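Local coordinates for endostatin (Mus musculus, PDB 1KOE), which inhibits angiogenesis as the C-terminal fragment of the collagen XVIII alpha1 chain and probably binds heparin, at residues A[51-54]-A[59-62]. Residues are numbered along the deposited sequence; the frame is centred on the assembly and turned at random.
Sequences LYSI and DRGS
R60 reaches back along its own loop to Y52 and S53, and its side chain makes every contact between residues 51-54 and 59-62. Extended from CG to NE, the arginine chain passes obliquely by the phenol end of Y52: R60 CD lies 3.6 Å from Y52 OH and 3.8 Å from Y52 CZ. Farther along, R60 NH1 approaches Y52 CE2 at 3.8 Å, but the guanidinium and ring planes are inclined at 57°, so the two groups do not stack. Y52 O sits over one face of the guanidinium, 3.9 Å from R60 NE. With CG anti to the backbone N, the Y52 ring is carried out to where the R60 chain passes; its hydroxyl is hydrogen-bonded to D78, while F81 meets the ring edge-to-face and W77 lies against it with planes about 30° apart. This aromatic side is the close-packed part. S53, by contrast, is only grazed at CB, 4.0 Å from R60 NH2. The same nitrogen comes close to S53 O, at 3.3 Å, but the bond is weak, bent to 128° at the hydrogen. The main polar anchor of the guanidinium is instead R60 NE to V55 O, within the same loop. Y52, S53 and R60 all remain partly open to solvent. The contact is thus a surface closure of the long loop joining strands 40-42 and 65-66, with an arginine folded back beside helix 77-80, in the C-type-lectin-related endostatin fold.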
# COMPACT_ATOMS: atom_id res chain seq x y z
N LEU A 51 8.83 1.75 -4.67
CA LEU A 51 7.52 2.27 -4.26
C LEU A 51 7.53 3.81 -4.31
O LEU A 51 6.57 4.44 -4.77
CB LEU A 51 7.23 1.81 -2.84
CG LEU A 51 6.09 2.44 -2.03
CD1 LEU A 51 4.78 2.30 -2.79
CD2 LEU A 51 5.99 1.70 -0.69
N TYR A 52 8.62 4.42 -3.87
CA TYR A 52 8.71 5.88 -3.84
C TYR A 52 8.41 6.58 -5.17
O TYR A 52 7.75 7.62 -5.20
CB TYR A 52 10.09 6.33 -3.32
CG TYR A 52 10.20 7.83 -3.29
CD1 TYR A 52 9.57 8.59 -2.29
CD2 TYR A 52 10.90 8.51 -4.29
CE1 TYR A 52 9.63 9.99 -2.30
CE2 TYR A 52 10.97 9.90 -4.31
CZ TYR A 52 10.33 10.63 -3.32
OH TYR A 52 10.41 11.99 -3.39
N SER A 53 8.85 5.98 -6.27
CA SER A 53 8.70 6.54 -7.60
C SER A 53 7.36 6.40 -8.28
O SER A 53 7.19 6.94 -9.37
CB SER A 53 9.74 5.93 -8.52
OG SER A 53 11.04 6.30 -8.10
N ILE A 54 6.43 5.68 -7.66
CA ILE A 54 5.11 5.43 -8.25
C ILE A 54 4.26 6.68 -8.44
O ILE A 54 3.46 6.74 -9.38
CB ILE A 54 4.33 4.39 -7.42
CG1 ILE A 54 4.97 3.01 -7.57
CG2 ILE A 54 2.89 4.33 -7.87
CD1 ILE A 54 4.25 1.96 -6.75
N ASP A 59 3.73 15.62 -7.96
CA ASP A 59 2.76 15.45 -6.89
C ASP A 59 3.33 14.88 -5.62
O ASP A 59 2.59 14.62 -4.68
CB ASP A 59 1.62 14.54 -7.36
CG ASP A 59 0.81 15.15 -8.49
OD1 ASP A 59 0.70 16.39 -8.54
OD2 ASP A 59 0.31 14.40 -9.34
N ARG A 60 4.65 14.76 -5.53
CA ARG A 60 5.27 14.16 -4.35
C ARG A 60 5.48 15.06 -3.14
O ARG A 60 5.44 14.58 -2.01
CB ARG A 60 6.62 13.57 -4.72
CG ARG A 60 6.56 12.48 -5.74
CD ARG A 60 7.94 11.92 -6.02
NE ARG A 60 7.87 11.01 -7.15
CZ ARG A 60 8.89 10.69 -7.94
NH1 ARG A 60 10.09 11.20 -7.72
NH2 ARG A 60 8.71 9.82 -8.93
N GLY A 61 5.65 16.35 -3.35
CA GLY A 61 5.96 17.20 -2.23
C GLY A 61 4.88 17.97 -1.52
O GLY A 61 5.05 18.29 -0.36
N SER A 62 3.76 18.23 -2.16
CA SER A 62 2.78 19.03 -1.47
C SER A 62 1.35 18.68 -1.72
O SER A 62 0.47 19.54 -1.60
CB SER A 62 3.03 20.50 -1.80
OG SER A 62 2.98 20.67 -3.20